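Local coordinates for uncharacterized protein (Candida albicans, PDB 5K04), which probably serves as the non-catalytic, auxiliary subunit of the NatB N-terminal acetyltransferase complex, pairing with the NAT3 subunit, at residues Pro388-Leu402 / Leu411-Asn423. Numbering follows the deposited sequence.
Sequences PQNTIKNIVLLKHLL and LKLWLMKLYSQLN
Leu398 and Leu415 meet where the helical segments 388-402 and 411-419, parts of helices 388-404 and 409-419, run roughly antiparallel, their axes 9.7 Å apart at closest approach and their N-to-C directions 154° apart. The packing is knobs-into-holes in both directions. Leu398 sits among Leu411, Trp414, Leu415 and Leu418, and its CD1 presses on the backbone of the facing helix, 3.5 Å from Leu415 N. Leu415 returns the fit among Ile395, Leu398, Lys399 and Leu402; CG anti to the backbone N (chi1 -177°) sets the position of its fork, from which CD1 touches Ile395 CG2 and CD2 reaches Leu402 CD1 and Lys399 CG. A third knob, Leu418, lodges among Thr391, Asn394, Ile395 and Leu398, with its CD1 3.5 Å from Thr391 O.

Ile395 and Leu418 lie alongside each other, pointing opposite ways, with Ile395 CG1 3.6 Å from Leu418 CB, while Ile395 CD1 comes obliquely to the Tyr419 ring, 3.6 Å from Tyr419 CD1. The Lys399 chain crosses Tyr419 at about a right angle, CD 3.6 Å from Tyr419 OH, and its NZ hydrogen-bonds to Thr731 OG1. A type I turn from Tyr419 to Leu422 brings Leu422 CD1 within 3.8 Å of Ile395 CD1. At the other end Leu402 CD2 lies 3.8 Å from Leu411 CB. Helix 372-383 touches Leu398 and Trp414, and helix 429-434 touches Leu415 and Tyr419, so the pair is built into a larger helical stack. Consecutive antiparallel helices joined by a short connection and interlocked by leucines form a helical hairpin, consistent with the placing of this family in the TPR clan.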
ATOM      1  N   PRO A 388       9.159  24.453 -18.178  1.00 53.04           N
ATOM      2  CA  PRO A 388      10.006  23.325 -18.630  1.00 48.69           C
ATOM      3  C   PRO A 388      11.506  23.578 -18.530  1.00 44.01           C
ATOM      4  O   PRO A 388      12.269  22.631 -18.305  1.00 36.30           O
ATOM      5  CB  PRO A 388       9.566  23.116 -20.091  1.00 51.50           C
ATOM      6  CG  PRO A 388       8.867  24.412 -20.491  1.00 48.40           C
ATOM      7  CD  PRO A 388       8.242  24.920 -19.235  1.00 47.11           C
ATOM      8  N   GLN A 389      11.954  24.824 -18.703  1.00 46.48           N
ATOM      9  CA  GLN A 389      13.352  25.169 -18.460  1.00 48.46           C
ATOM     10  C   GLN A 389      13.737  24.953 -17.000  1.00 46.25           C
ATOM     11  O   GLN A 389      14.843  24.489 -16.702  1.00 33.08           O
ATOM     12  CB  GLN A 389      13.596  26.623 -18.851  1.00 48.57           C
ATOM     13  CG  GLN A 389      15.000  27.128 -18.639  1.00 56.04           C
ATOM     14  CD  GLN A 389      15.248  28.341 -19.504  1.00 76.59           C
ATOM     15  OE1 GLN A 389      14.335  28.840 -20.166  1.00 79.82           O
ATOM     16  NE2 GLN A 389      16.480  28.827 -19.511  1.00 82.12           N
ATOM     17  N   ASN A 390      12.848  25.320 -16.071  1.00 44.44           N
ATOM     18  CA  ASN A 390      13.161  25.118 -14.664  1.00 47.04           C
ATOM     19  C   ASN A 390      13.180  23.634 -14.327  1.00 43.25           C
ATOM     20  O   ASN A 390      14.026  23.172 -13.554  1.00 29.44           O
ATOM     21  CB  ASN A 390      12.149  25.864 -13.800  1.00 42.97           C
ATOM     22  CG  ASN A 390      12.255  25.500 -12.329  1.00 45.03           C
ATOM     23  OD1 ASN A 390      11.684  24.516 -11.881  1.00 30.95           O
ATOM     24  ND2 ASN A 390      12.968  26.319 -11.571  1.00 50.14           N
ATOM     25  N   THR A 391      12.260  22.875 -14.922  1.00 51.65           N
ATOM     26  CA  THR A 391      12.186  21.436 -14.690  1.00 45.57           C
ATOM     27  C   THR A 391      13.441  20.731 -15.193  1.00 37.94           C
ATOM     28  O   THR A 391      14.002  19.865 -14.511  1.00 29.79           O
ATOM     29  CB  THR A 391      10.928  20.902 -15.374  1.00 40.18           C
ATOM     30  OG1 THR A 391       9.785  21.417 -14.686  1.00 26.96           O
ATOM     31  CG2 THR A 391      10.897  19.374 -15.391  1.00 43.25           C
ATOM     32  N   ILE A 392      13.909  21.116 -16.380  1.00 42.00           N
ATOM     33  CA  ILE A 392      15.105  20.518 -16.952  1.00 42.14           C
ATOM     34  C   ILE A 392      16.336  20.911 -16.146  1.00 44.43           C
ATOM     35  O   ILE A 392      17.207  20.074 -15.868  1.00 37.55           O
ATOM     36  CB  ILE A 392      15.231  20.927 -18.430  1.00 46.15           C
ATOM     37  CG1 ILE A 392      14.152  20.236 -19.270  1.00 48.36           C
ATOM     38  CG2 ILE A 392      16.625  20.627 -18.961  1.00 38.98           C
ATOM     39  CD1 ILE A 392      14.118  20.703 -20.727  1.00 44.99           C
ATOM     40  N   LYS A 393      16.432  22.186 -15.760  1.00 48.45           N
ATOM     41  CA  LYS A 393      17.550  22.621 -14.928  1.00 49.41           C
ATOM     42  C   LYS A 393      17.635  21.777 -13.662  1.00 45.61           C
ATOM     43  O   LYS A 393      18.706  21.266 -13.304  1.00 31.07           O
ATOM     44  CB  LYS A 393      17.411  24.109 -14.584  1.00 46.16           C
ATOM     45  CG  LYS A 393      18.425  24.594 -13.533  1.00 51.16           C
ATOM     46  CD  LYS A 393      18.189  26.035 -13.072  1.00 44.49           C
ATOM     47  CE  LYS A 393      17.064  26.126 -12.072  1.00 47.07           C
ATOM     48  NZ  LYS A 393      16.877  27.490 -11.562  1.00 53.49           N
ATOM     49  N   ASN A 394      16.499  21.580 -12.995  1.00 45.61           N
ATOM     50  CA  ASN A 394      16.514  20.848 -11.741  1.00 49.40           C
ATOM     51  C   ASN A 394      16.659  19.343 -11.942  1.00 45.05           C
ATOM     52  O   ASN A 394      17.183  18.665 -11.053  1.00 28.61           O
ATOM     53  CB  ASN A 394      15.272  21.218 -10.932  1.00 43.29           C
ATOM     54  CG  ASN A 394      15.432  22.581 -10.241  1.00 39.97           C
ATOM     55  OD1 ASN A 394      16.355  22.784  -9.467  1.00 29.89           O
ATOM     56  ND2 ASN A 394      14.560  23.520 -10.567  1.00 42.37           N
ATOM     57  N   ILE A 395      16.247  18.809 -13.100  1.00 46.59           N
ATOM     58  CA  ILE A 395      16.635  17.444 -13.468  1.00 43.48           C
ATOM     59  C   ILE A 395      18.162  17.305 -13.482  1.00 45.71           C
ATOM     60  O   ILE A 395      18.722  16.318 -12.986  1.00 33.99           O
ATOM     61  CB  ILE A 395      16.035  17.064 -14.835  1.00 36.93           C
ATOM     62  CG1 ILE A 395      14.552  16.707 -14.699  1.00 41.94           C
ATOM     63  CG2 ILE A 395      16.817  15.912 -15.453  1.00 36.87           C
ATOM     64  CD1 ILE A 395      13.845  16.475 -16.029  1.00 35.55           C
ATOM     65  N   VAL A 396      18.852  18.288 -14.072  1.00 44.36           N
ATOM     66  CA  VAL A 396      20.313  18.265 -14.120  1.00 46.72           C
ATOM     67  C   VAL A 396      20.904  18.295 -12.713  1.00 43.50           C
ATOM     68  O   VAL A 396      21.901  17.624 -12.423  1.00 36.20           O
ATOM     69  CB  VAL A 396      20.820  19.442 -14.970  1.00 44.83           C
ATOM     70  CG1 VAL A 396      22.322  19.499 -14.967  1.00 42.46           C
ATOM     71  CG2 VAL A 396      20.286  19.314 -16.383  1.00 48.05           C
ATOM     72  N   LEU A 397      20.289  19.066 -11.814  1.00 49.92           N
ATOM     73  CA  LEU A 397      20.823  19.169 -10.461  1.00 50.33           C
ATOM     74  C   LEU A 397      20.582  17.882  -9.673  1.00 44.61           C
ATOM     75  O   LEU A 397      21.487  17.394  -8.985  1.00 30.63           O
ATOM     76  CB  LEU A 397      20.218  20.383  -9.749  1.00 45.12           C
ATOM     77  CG  LEU A 397      20.540  21.761 -10.355  1.00 45.73           C
ATOM     78  CD1 LEU A 397      19.688  22.902  -9.762  1.00 39.26           C
ATOM     79  CD2 LEU A 397      22.020  22.089 -10.196  1.00 49.99           C
ATOM     80  N   LEU A 398      19.383  17.303  -9.787  1.00 49.84           N
ATOM     81  CA  LEU A 398      19.085  16.044  -9.098  1.00 46.57           C
ATOM     82  C   LEU A 398      20.040  14.937  -9.534  1.00 39.78           C
ATOM     83  O   LEU A 398      20.665  14.281  -8.697  1.00 32.43           O
ATOM     84  CB  LEU A 398      17.628  15.639  -9.347  1.00 39.25           C
ATOM     85  CG  LEU A 398      16.585  16.515  -8.640  1.00 44.10           C
ATOM     86  CD1 LEU A 398      15.180  16.054  -8.960  1.00 40.52           C
ATOM     87  CD2 LEU A 398      16.788  16.548  -7.105  1.00 39.07           C
ATOM     88  N   LYS A 399      20.189  14.745 -10.856  1.00 41.61           N
ATOM     89  CA  LYS A 399      21.136  13.760 -11.381  1.00 39.35           C
ATOM     90  C   LYS A 399      22.548  14.018 -10.870  1.00 39.55           C
ATOM     91  O   LYS A 399      23.285  13.076 -10.561  1.00 37.49           O
ATOM     92  CB  LYS A 399      21.127  13.762 -12.916  1.00 33.72           C
ATOM     93  CG  LYS A 399      19.802  13.358 -13.529  1.00 41.76           C
ATOM     94  CD  LYS A 399      19.795  13.577 -15.026  1.00 43.27           C
ATOM     95  CE  LYS A 399      20.850  12.718 -15.711  1.00 47.63           C
ATOM     96  NZ  LYS A 399      21.030  13.148 -17.121  1.00 46.34           N
ATOM     97  N   HIS A 400      22.948  15.288 -10.784  1.00 42.67           N
ATOM     98  CA  HIS A 400      24.303  15.585 -10.332  1.00 46.59           C
ATOM     99  C   HIS A 400      24.497  15.179  -8.882  1.00 41.20           C
ATOM    100  O   HIS A 400      25.500  14.547  -8.536  1.00 32.77           O
ATOM    101  CB  HIS A 400      24.624  17.068 -10.511  1.00 45.41           C
ATOM    102  CG  HIS A 400      26.008  17.418 -10.076  1.00 49.06           C
ATOM    103  ND1 HIS A 400      26.289  17.934  -8.828  1.00 54.67           N
ATOM    104  CD2 HIS A 400      27.198  17.276 -10.700  1.00 51.36           C
ATOM    105  CE1 HIS A 400      27.592  18.113  -8.710  1.00 49.12           C
ATOM    106  NE2 HIS A 400      28.165  17.722  -9.832  1.00 53.77           N
ATOM    107  N   LEU A 401      23.537  15.531  -8.025  1.00 51.37           N
ATOM    108  CA  LEU A 401      23.557  15.098  -6.631  1.00 50.57           C
ATOM    109  C   LEU A 401      23.571  13.574  -6.507  1.00 45.48           C
ATOM    110  O   LEU A 401      24.259  13.022  -5.638  1.00 34.08           O
ATOM    111  CB  LEU A 401      22.348  15.690  -5.902  1.00 43.04           C
ATOM    112  CG  LEU A 401      22.229  17.215  -5.981  1.00 44.26           C
ATOM    113  CD1 LEU A 401      20.970  17.710  -5.301  1.00 40.23           C
ATOM    114  CD2 LEU A 401      23.466  17.903  -5.411  1.00 39.69           C
ATOM    115  N   LEU A 402      22.821  12.876  -7.367  1.00 48.08           N
ATOM    116  CA  LEU A 402      22.719  11.420  -7.276  1.00 43.93           C
ATOM    117  C   LEU A 402      23.996  10.710  -7.714  1.00 39.08           C
ATOM    118  O   LEU A 402      24.155   9.528  -7.395  1.00 33.37           O
ATOM    119  CB  LEU A 402      21.521  10.910  -8.097  1.00 39.03           C
ATOM    120  CG  LEU A 402      20.139  11.091  -7.442  1.00 37.92           C
ATOM    121  CD1 LEU A 402      18.961  10.940  -8.403  1.00 31.78           C
ATOM    122  CD2 LEU A 402      19.996  10.099  -6.285  1.00 37.37           C
ATOM    123  N   LEU A 411      15.663  12.015  -3.598  1.00 44.19           N
ATOM    124  CA  LEU A 411      16.106  12.643  -4.837  1.00 43.42           C
ATOM    125  C   LEU A 411      15.629  11.845  -6.037  1.00 40.40           C
ATOM    126  O   LEU A 411      15.260  12.425  -7.067  1.00 29.13           O
ATOM    127  CB  LEU A 411      17.635  12.783  -4.865  1.00 36.66           C
ATOM    128  CG  LEU A 411      18.362  13.561  -3.757  1.00 44.21           C
ATOM    129  CD1 LEU A 411      19.905  13.511  -3.954  1.00 37.96           C
ATOM    130  CD2 LEU A 411      17.883  15.002  -3.675  1.00 44.40           C
ATOM    131  N   LYS A 412      15.646  10.509  -5.924  1.00 41.49           N
ATOM    132  CA  LYS A 412      15.187   9.646  -7.010  1.00 36.25           C
ATOM    133  C   LYS A 412      13.698   9.832  -7.279  1.00 35.39           C
ATOM    134  O   LYS A 412      13.275   9.948  -8.438  1.00 26.02           O
ATOM    135  CB  LYS A 412      15.486   8.190  -6.675  1.00 39.49           C
ATOM    136  CG  LYS A 412      16.955   7.827  -6.813  1.00 42.15           C
ATOM    137  CD  LYS A 412      17.181   6.359  -6.589  1.00 39.22           C
ATOM    138  CE  LYS A 412      18.648   5.975  -6.813  1.00 40.41           C
ATOM    139  NZ  LYS A 412      18.749   4.476  -6.754  1.00 45.26           N
ATOM    140  N   LEU A 413      12.888   9.881  -6.217  1.00 33.92           N
ATOM    141  CA  LEU A 413      11.450  10.051  -6.412  1.00 38.28           C
ATOM    142  C   LEU A 413      11.162  11.371  -7.102  1.00 38.39           C
ATOM    143  O   LEU A 413      10.337  11.435  -8.020  1.00 27.62           O
ATOM    144  CB  LEU A 413      10.715   9.981  -5.073  1.00 35.77           C
ATOM    145  CG  LEU A 413      10.799   8.650  -4.324  1.00 36.67           C
ATOM    146  CD1 LEU A 413      10.085   8.745  -2.996  1.00 29.90           C
ATOM    147  CD2 LEU A 413      10.218   7.561  -5.149  1.00 32.18           C
ATOM    148  N   TRP A 414      11.853  12.436  -6.682  1.00 37.19           N
ATOM    149  CA  TRP A 414      11.629  13.747  -7.275  1.00 37.38           C
ATOM    150  C   TRP A 414      12.064  13.763  -8.737  1.00 36.37           C
ATOM    151  O   TRP A 414      11.371  14.330  -9.590  1.00 30.24           O
ATOM    152  CB  TRP A 414      12.368  14.816  -6.463  1.00 37.77           C
ATOM    153  CG  TRP A 414      11.553  15.325  -5.332  1.00 40.58           C
ATOM    154  CD1 TRP A 414      11.640  14.943  -4.017  1.00 42.82           C
ATOM    155  CD2 TRP A 414      10.480  16.275  -5.406  1.00 37.03           C
ATOM    156  NE1 TRP A 414      10.703  15.610  -3.269  1.00 40.87           N
ATOM    157  CE2 TRP A 414       9.972  16.429  -4.096  1.00 41.26           C
ATOM    158  CE3 TRP A 414       9.894  17.001  -6.450  1.00 36.16           C
ATOM    159  CZ2 TRP A 414       8.902  17.293  -3.796  1.00 40.39           C
ATOM    160  CZ3 TRP A 414       8.838  17.876  -6.154  1.00 39.23           C
ATOM    161  CH2 TRP A 414       8.352  18.008  -4.832  1.00 40.18           C
ATOM    162  N   LEU A 415      13.197  13.119  -9.042  1.00 40.69           N
ATOM    163  CA  LEU A 415      13.648  13.013 -10.426  1.00 43.37           C
ATOM    164  C   LEU A 415      12.568  12.386 -11.307  1.00 45.92           C
ATOM    165  O   LEU A 415      12.322  12.847 -12.431  1.00 39.69           O
ATOM    166  CB  LEU A 415      14.943  12.198 -10.487  1.00 36.26           C
ATOM    167  CG  LEU A 415      15.569  12.065 -11.873  1.00 39.33           C
ATOM    168  CD1 LEU A 415      15.778  13.469 -12.478  1.00 41.72           C
ATOM    169  CD2 LEU A 415      16.880  11.293 -11.804  1.00 30.75           C
ATOM    170  N   MET A 416      11.897  11.344 -10.802  1.00 47.36           N
ATOM    171  CA  MET A 416      10.794  10.749 -11.555  1.00 45.17           C
ATOM    172  C   MET A 416       9.631  11.728 -11.705  1.00 36.94           C
ATOM    173  O   MET A 416       9.039  11.829 -12.788  1.00 23.19           O
ATOM    174  CB  MET A 416      10.347   9.441 -10.895  1.00 41.10           C
ATOM    175  CG  MET A 416      11.254   8.261 -11.238  1.00 41.51           C
ATOM    176  SD  MET A 416      10.654   6.631 -10.859  1.00 22.89           S
ATOM    177  CE  MET A 416      10.629   6.802  -9.135  1.00 22.59           C
ATOM    178  N   LYS A 417       9.321  12.494 -10.647  1.00 41.98           N
ATOM    179  CA  LYS A 417       8.242  13.485 -10.735  1.00 43.10           C
ATOM    180  C   LYS A 417       8.536  14.526 -11.809  1.00 39.45           C
ATOM    181  O   LYS A 417       7.651  14.882 -12.594  1.00 39.64           O
ATOM    182  CB  LYS A 417       8.022  14.165  -9.377  1.00 40.93           C
ATOM    183  CG  LYS A 417       7.560  13.211  -8.291  1.00 50.05           C
ATOM    184  CD  LYS A 417       7.326  13.889  -6.929  1.00 47.54           C
ATOM    185  CE  LYS A 417       6.354  15.055  -7.011  1.00 42.37           C
ATOM    186  NZ  LYS A 417       6.010  15.562  -5.641  1.00 43.42           N
ATOM    187  N   LEU A 418       9.778  15.033 -11.851  1.00 43.71           N
ATOM    188  CA  LEU A 418      10.150  16.019 -12.868  1.00 44.65           C
ATOM    189  C   LEU A 418      10.027  15.431 -14.271  1.00 40.69           C
ATOM    190  O   LEU A 418       9.418  16.044 -15.153  1.00 27.77           O
ATOM    191  CB  LEU A 418      11.577  16.529 -12.641  1.00 41.56           C
ATOM    192  CG  LEU A 418      11.957  17.304 -11.366  1.00 50.92           C
ATOM    193  CD1 LEU A 418      13.223  18.146 -11.576  1.00 47.41           C
ATOM    194  CD2 LEU A 418      10.858  18.168 -10.887  1.00 48.02           C
ATOM    195  N   TYR A 419      10.599  14.232 -14.485  1.00 39.63           N
ATOM    196  CA  TYR A 419      10.473  13.554 -15.772  1.00 39.38           C
ATOM    197  C   TYR A 419       9.021  13.344 -16.150  1.00 40.42           C
ATOM    198  O   TYR A 419       8.690  13.293 -17.345  1.00 32.78           O
ATOM    199  CB  TYR A 419      11.169  12.196 -15.748  1.00 42.58           C
ATOM    200  CG  TYR A 419      12.676  12.201 -15.953  1.00 46.62           C
ATOM    201  CD1 TYR A 419      13.286  13.046 -16.879  1.00 46.03           C
ATOM    202  CD2 TYR A 419      13.483  11.327 -15.244  1.00 40.90           C
ATOM    203  CE1 TYR A 419      14.677  13.026 -17.068  1.00 45.64           C
ATOM    204  CE2 TYR A 419      14.846  11.312 -15.406  1.00 41.94           C
ATOM    205  CZ  TYR A 419      15.450  12.159 -16.317  1.00 37.88           C
ATOM    206  OH  TYR A 419      16.815  12.108 -16.462  1.00 27.72           O
ATOM    207  N   SER A 420       8.147  13.194 -15.147  1.00 39.02           N
ATOM    208  CA  SER A 420       6.729  12.975 -15.403  1.00 33.92           C
ATOM    209  C   SER A 420       6.052  14.221 -15.947  1.00 37.39           C
ATOM    210  O   SER A 420       4.902  14.127 -16.383  1.00 25.48           O
ATOM    211  CB  SER A 420       6.018  12.527 -14.125  1.00 26.87           C
ATOM    212  OG  SER A 420       5.619  13.646 -13.342  1.00 22.72           O
ATOM    213  N   GLN A 421       6.732  15.373 -15.900  1.00 37.26           N
ATOM    214  CA  GLN A 421       6.247  16.637 -16.451  1.00 39.26           C
ATOM    215  C   GLN A 421       6.538  16.784 -17.939  1.00 39.57           C
ATOM    216  O   GLN A 421       6.016  17.706 -18.576  1.00 28.09           O
ATOM    217  CB  GLN A 421       6.891  17.825 -15.725  1.00 35.05           C
ATOM    218  CG  GLN A 421       6.749  17.808 -14.221  1.00 35.87           C
ATOM    219  CD  GLN A 421       5.295  17.699 -13.798  1.00 42.45           C
ATOM    220  OE1 GLN A 421       4.473  18.543 -14.134  1.00 36.20           O
ATOM    221  NE2 GLN A 421       4.969  16.628 -13.082  1.00 50.21           N
ATOM    222  N   LEU A 422       7.391  15.934 -18.487  1.00 44.74           N
ATOM    223  CA  LEU A 422       7.888  16.043 -19.846  1.00 44.23           C
ATOM    224  C   LEU A 422       7.452  14.817 -20.640  1.00 41.96           C
ATOM    225  O   LEU A 422       6.827  13.892 -20.104  1.00 24.87           O
ATOM    226  CB  LEU A 422       9.413  16.170 -19.854  1.00 39.18           C
ATOM    227  CG  LEU A 422       9.993  17.322 -19.038  1.00 47.15           C
ATOM    228  CD1 LEU A 422      11.533  17.220 -18.994  1.00 42.35           C
ATOM    229  CD2 LEU A 422       9.531  18.686 -19.580  1.00 38.58           C
ATOM    230  N   ASN A 423       7.778  14.837 -21.936  1.00 36.09           N
ATOM    231  CA  ASN A 423       7.565  13.705 -22.824  1.00 39.60           C
ATOM    232  C   ASN A 423       8.749  12.742 -22.824  1.00 41.54           C
ATOM    233  O   ASN A 423       8.876  11.917 -23.739  1.00 36.42           O
ATOM    234  CB  ASN A 423       7.258  14.206 -24.237  1.00 40.18           C
ATOM    235  CG  ASN A 423       5.985  15.018 -24.286  1.00 40.12           C
ATOM    236  OD1 ASN A 423       4.904  14.546 -23.907  1.00 30.62           O
ATOM    237  ND2 ASN A 423       6.105  16.252 -24.736  1.00 45.50           N
TER